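Local atomic coordinates of ferritin (Pseudo-nitzschia multiseries, PDB entry 4IWK), a protein that probably stores iron in a soluble, non-toxic form, taking it up as ferrous ions, oxidising them with dioxygen and depositing the ferric product. Residues Q12-Y23 with L94-L105. Residues are numbered along the deposited sequence; the frame is centred on the assembly and turned at random.
Sequences QVTQEFTASQVY and LEQANTRSLLNL. With FE (Fe (III) ion), chain G; FE (Fe (III) ion), chain I.
Residues Gln12-Tyr23 and Leu94-Leu105 run antiparallel at 170°, their helix axes 10.1 Å apart at closest approach, with Gln12 facing Ser101, Gln15 facing Asn98 and Ala19 facing Leu94. Gln12 enters as a knob among Asn98, Ser101, Leu102 and Leu105. The amide reaches across Leu102 because the chain leaves CB with CG anti to the backbone N (chi1 -173°) and bends at the next bond; Gln12 OE1 accepts from Ser101 OG at 2.5 Å, the hydroxyl lying above the carbonyl plane. The nitrogen of the same amide, Gln12 NE2, donates to Glu16 OE2 at 2.9 Å, a second-shell bond that probably helps orient the carboxylate whose OE1 binds an iron. With an alanine here in place of Gln12, the Ser101 hydroxyl would probably lose its acceptor and Glu16 OE2 its amide donor. One helical turn on, Gln15 NE2 gives Asn98 OD1 a nearly straight bond of 2.8 Å, the two amide planes 72° apart. Asn98 ND2 in turn donates to Glu95 OE1 from above the carboxylate plane. Leu94 CD2 packs against Ala19, Val22 and the Tyr23 ring, whose hydroxyl OH donates to the anti lone pair of Glu95 OE2 at 2.6 Å; that oxygen also binds the second iron. One water bridges the two irons of this ferroxidase centre. Glu49 and His52 of helix 36-62 and Glu131 of helix 115-145 supply further ligands; helices 3-32 and 84-111 thus meet the other two around the diiron site inside the ferritin four-helix bundle.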
loop_
_atom_site.group_PDB
_atom_site.type_symbol
_atom_site.label_atom_id
_atom_site.label_comp_id
_atom_site.label_asym_id
_atom_site.label_seq_id
_atom_site.Cartn_x
_atom_site.Cartn_y
_atom_site.Cartn_z
ATOM N N GLN A 12 36.276 -21.200 36.042
ATOM C CA GLN A 12 35.899 -20.005 35.266
ATOM C C GLN A 12 34.362 -19.841 35.418
ATOM O O GLN A 12 33.855 -18.678 35.524
ATOM C CB GLN A 12 36.255 -20.080 33.750
ATOM C CG GLN A 12 36.007 -18.752 33.041
ATOM C CD GLN A 12 36.904 -17.638 33.607
ATOM O OE1 GLN A 12 38.027 -17.927 34.046
ATOM N NE2 GLN A 12 36.438 -16.414 33.632
ATOM N N VAL A 13 33.626 -20.942 35.375
ATOM C CA VAL A 13 32.173 -20.854 35.552
ATOM C C VAL A 13 31.897 -20.267 36.913
ATOM O O VAL A 13 31.065 -19.353 37.052
ATOM C CB VAL A 13 31.485 -22.242 35.480
ATOM C CG1 VAL A 13 30.004 -22.141 35.844
ATOM C CG2 VAL A 13 31.653 -22.854 34.070
ATOM N N THR A 14 32.582 -20.791 37.936
ATOM C CA THR A 14 32.405 -20.197 39.267
ATOM C C THR A 14 32.714 -18.692 39.324
ATOM O O THR A 14 31.957 -17.924 39.943
ATOM C CB THR A 14 33.306 -20.900 40.293
ATOM O OG1 THR A 14 33.019 -22.275 40.199
ATOM C CG2 THR A 14 32.966 -20.395 41.760
ATOM N N GLN A 15 33.782 -18.249 38.618
ATOM C CA GLN A 15 34.171 -16.851 38.696
ATOM C C GLN A 15 33.075 -15.979 37.994
ATOM O O GLN A 15 32.773 -14.857 38.485
ATOM C CB GLN A 15 35.525 -16.720 37.990
ATOM C CG GLN A 15 36.008 -15.233 37.908
ATOM C CD GLN A 15 36.181 -14.592 39.298
ATOM O OE1 GLN A 15 36.488 -15.294 40.280
ATOM N NE2 GLN A 15 35.909 -13.288 39.415
ATOM N N GLU A 16 32.500 -16.492 36.875
ATOM C CA GLU A 16 31.488 -15.646 36.157
ATOM C C GLU A 16 30.257 -15.561 37.064
ATOM O O GLU A 16 29.685 -14.440 37.191
ATOM C CB GLU A 16 31.042 -16.306 34.841
ATOM C CG GLU A 16 32.238 -16.369 33.815
ATOM C CD GLU A 16 32.871 -15.084 33.386
ATOM O OE1 GLU A 16 32.209 -14.057 33.534
ATOM O OE2 GLU A 16 34.005 -15.141 32.847
ATOM N N PHE A 17 29.895 -16.654 37.721
ATOM C CA PHE A 17 28.708 -16.576 38.589
ATOM C C PHE A 17 28.963 -15.786 39.878
ATOM O O PHE A 17 28.026 -15.087 40.356
ATOM C CB PHE A 17 28.175 -17.981 38.944
ATOM C CG PHE A 17 27.624 -18.747 37.783
ATOM C CD1 PHE A 17 27.177 -18.118 36.598
ATOM C CD2 PHE A 17 27.511 -20.133 37.899
ATOM C CE1 PHE A 17 26.631 -18.862 35.546
ATOM C CE2 PHE A 17 26.955 -20.878 36.847
ATOM C CZ PHE A 17 26.468 -20.223 35.684
ATOM N N THR A 18 30.212 -15.796 40.369
ATOM C CA THR A 18 30.621 -14.964 41.513
ATOM C C THR A 18 30.475 -13.509 41.118
ATOM O O THR A 18 29.883 -12.695 41.857
ATOM C CB THR A 18 32.077 -15.288 41.895
ATOM O OG1 THR A 18 32.117 -16.656 42.331
ATOM C CG2 THR A 18 32.594 -14.392 42.996
ATOM N N ALA A 19 30.954 -13.191 39.922
ATOM C CA ALA A 19 30.825 -11.810 39.453
ATOM C C ALA A 19 29.380 -11.403 39.227
ATOM O O ALA A 19 29.026 -10.331 39.594
ATOM C CB ALA A 19 31.572 -11.631 38.144
ATOM N N SER A 20 28.551 -12.315 38.760
ATOM C CA SER A 20 27.121 -11.986 38.637
ATOM C C SER A 20 26.532 -11.557 39.986
ATOM O O SER A 20 25.747 -10.594 40.070
ATOM C CB SER A 20 26.408 -13.219 38.093
ATOM O OG SER A 20 25.030 -12.891 37.939
ATOM N N GLN A 21 26.916 -12.306 41.037
ATOM C CA GLN A 21 26.363 -12.014 42.388
ATOM C C GLN A 21 26.939 -10.733 42.935
ATOM O O GLN A 21 26.257 -9.968 43.663
ATOM C CB GLN A 21 26.680 -13.199 43.383
ATOM C CG GLN A 21 25.806 -14.413 43.105
ATOM C CD GLN A 21 24.332 -14.063 43.513
ATOM O OE1 GLN A 21 23.586 -13.646 42.620
ATOM N NE2 GLN A 21 23.972 -14.185 44.798
ATOM N N VAL A 22 28.237 -10.460 42.663
ATOM C CA VAL A 22 28.802 -9.191 43.101
ATOM C C VAL A 22 28.088 -7.974 42.412
ATOM O O VAL A 22 27.761 -6.938 43.069
ATOM C CB VAL A 22 30.318 -9.179 42.833
ATOM C CG1 VAL A 22 30.880 -7.748 43.146
ATOM C CG2 VAL A 22 31.034 -10.237 43.769
ATOM N N TYR A 23 27.856 -8.092 41.114
ATOM C CA TYR A 23 27.073 -7.024 40.432
ATOM C C TYR A 23 25.707 -6.903 41.020
ATOM O O TYR A 23 25.242 -5.758 41.176
ATOM C CB TYR A 23 26.995 -7.400 38.915
ATOM C CG TYR A 23 28.201 -6.864 38.163
ATOM C CD1 TYR A 23 29.055 -7.705 37.455
ATOM C CD2 TYR A 23 28.320 -5.488 37.953
ATOM C CE1 TYR A 23 30.156 -7.201 36.692
ATOM C CE2 TYR A 23 29.359 -4.953 37.171
ATOM C CZ TYR A 23 30.240 -5.816 36.540
ATOM O OH TYR A 23 31.270 -5.354 35.734
ATOM N N LEU A 94 36.790 -6.531 40.384
ATOM C CA LEU A 94 36.089 -7.759 39.987
ATOM C C LEU A 94 36.436 -8.073 38.498
ATOM O O LEU A 94 36.742 -9.248 38.154
ATOM C CB LEU A 94 34.589 -7.530 40.116
ATOM C CG LEU A 94 33.690 -8.711 39.679
ATOM C CD1 LEU A 94 33.853 -9.885 40.651
ATOM C CD2 LEU A 94 32.243 -8.183 39.600
ATOM N N GLU A 95 36.289 -7.080 37.641
ATOM C CA GLU A 95 36.579 -7.272 36.189
ATOM C C GLU A 95 38.055 -7.665 35.970
ATOM O O GLU A 95 38.307 -8.562 35.104
ATOM C CB GLU A 95 36.155 -6.111 35.339
ATOM C CG GLU A 95 34.593 -6.031 35.196
ATOM C CD GLU A 95 33.922 -7.167 34.502
ATOM O OE1 GLU A 95 34.612 -8.054 33.980
ATOM O OE2 GLU A 95 32.685 -7.046 34.427
ATOM N N GLN A 96 38.947 -7.074 36.745
ATOM C CA GLN A 96 40.365 -7.433 36.639
ATOM C C GLN A 96 40.573 -8.873 37.031
ATOM O O GLN A 96 41.344 -9.625 36.373
ATOM C CB GLN A 96 41.230 -6.535 37.457
ATOM C CG GLN A 96 41.249 -5.133 36.847
ATOM C CD GLN A 96 41.826 -4.086 37.791
ATOM O OE1 GLN A 96 41.956 -4.339 38.979
ATOM N NE2 GLN A 96 42.178 -2.899 37.250
ATOM N N ALA A 97 39.844 -9.327 38.075
ATOM C CA ALA A 97 39.811 -10.736 38.411
ATOM C C ALA A 97 39.272 -11.671 37.365
ATOM O O ALA A 97 39.770 -12.817 37.222
ATOM C CB ALA A 97 39.074 -10.981 39.755
ATOM N N ASN A 98 38.184 -11.268 36.740
ATOM C CA ASN A 98 37.598 -12.055 35.690
ATOM C C ASN A 98 38.669 -12.217 34.568
ATOM O O ASN A 98 38.775 -13.294 33.985
ATOM C CB ASN A 98 36.402 -11.327 35.115
ATOM C CG ASN A 98 35.154 -11.421 35.978
ATOM O OD1 ASN A 98 35.115 -12.161 36.980
ATOM N ND2 ASN A 98 34.062 -10.781 35.493
ATOM N N THR A 99 39.372 -11.156 34.250
ATOM C CA THR A 99 40.381 -11.179 33.137
ATOM C C THR A 99 41.487 -12.087 33.591
ATOM O O THR A 99 41.930 -12.880 32.757
ATOM C CB THR A 99 40.921 -9.789 32.892
ATOM O OG1 THR A 99 39.856 -8.956 32.445
ATOM C CG2 THR A 99 42.059 -9.788 31.792
ATOM N N ARG A 100 41.965 -11.990 34.844
ATOM C CA ARG A 100 43.048 -12.889 35.283
ATOM C C ARG A 100 42.656 -14.341 35.216
ATOM O O ARG A 100 43.445 -15.162 34.797
ATOM C CB ARG A 100 43.550 -12.567 36.689
ATOM C CG ARG A 100 44.479 -11.354 36.739
ATOM C CD ARG A 100 45.085 -11.131 38.174
ATOM N NE ARG A 100 44.188 -11.683 39.215
ATOM C CZ ARG A 100 43.262 -11.017 39.933
ATOM N NH1 ARG A 100 43.092 -9.699 39.830
ATOM N NH2 ARG A 100 42.474 -11.717 40.767
ATOM N N SER A 101 41.419 -14.664 35.561
ATOM C CA SER A 101 40.948 -16.013 35.572
ATOM C C SER A 101 40.979 -16.552 34.099
ATOM O O SER A 101 41.352 -17.738 33.806
ATOM C CB SER A 101 39.522 -15.957 36.139
ATOM O OG SER A 101 39.078 -17.255 36.221
ATOM N N LEU A 102 40.572 -15.692 33.179
ATOM C CA LEU A 102 40.524 -16.053 31.769
ATOM C C LEU A 102 41.931 -16.252 31.235
ATOM O O LEU A 102 42.139 -17.134 30.373
ATOM C CB LEU A 102 39.811 -14.959 30.894
ATOM C CG LEU A 102 38.289 -15.031 31.044
ATOM C CD1 LEU A 102 37.629 -13.743 30.484
ATOM C CD2 LEU A 102 37.701 -16.290 30.351
ATOM N N LEU A 103 42.839 -15.358 31.611
ATOM C CA LEU A 103 44.260 -15.525 31.130
ATOM C C LEU A 103 44.873 -16.765 31.770
ATOM O O LEU A 103 45.569 -17.492 31.063
ATOM C CB LEU A 103 45.094 -14.233 31.440
ATOM C CG LEU A 103 44.680 -12.984 30.607
ATOM C CD1 LEU A 103 45.505 -11.805 31.127
ATOM C CD2 LEU A 103 44.819 -13.001 29.069
ATOM N N ASN A 104 44.507 -17.125 32.997
ATOM C CA ASN A 104 45.009 -18.393 33.574
ATOM C C ASN A 104 44.536 -19.608 32.828
ATOM O O ASN A 104 45.294 -20.582 32.574
ATOM C CB ASN A 104 44.566 -18.567 35.044
ATOM C CG ASN A 104 45.299 -17.638 35.988
ATOM O OD1 ASN A 104 46.328 -17.081 35.646
ATOM N ND2 ASN A 104 44.699 -17.407 37.163
ATOM N N LEU A 105 43.250 -19.588 32.492
ATOM C CA LEU A 105 42.667 -20.675 31.696
ATOM C C LEU A 105 43.346 -20.739 30.318
ATOM O O LEU A 105 43.673 -21.871 29.869
ATOM C CB LEU A 105 41.125 -20.405 31.528
ATOM C CG LEU A 105 40.410 -21.418 30.768
ATOM C CD1 LEU A 105 40.624 -22.906 31.218
ATOM C CD2 LEU A 105 38.881 -21.032 30.813
HETATM FE FE FE G . 32.473 -12.222 32.764
HETATM FE FE FE I . 32.211 -8.627 33.119
HETATM O O HOH W 1 34.278 -12.795 31.939
HETATM O O HOH W 2 33.052 -10.211 32.442
HETATM O O HOH W 3 30.594 -8.258 32.356
#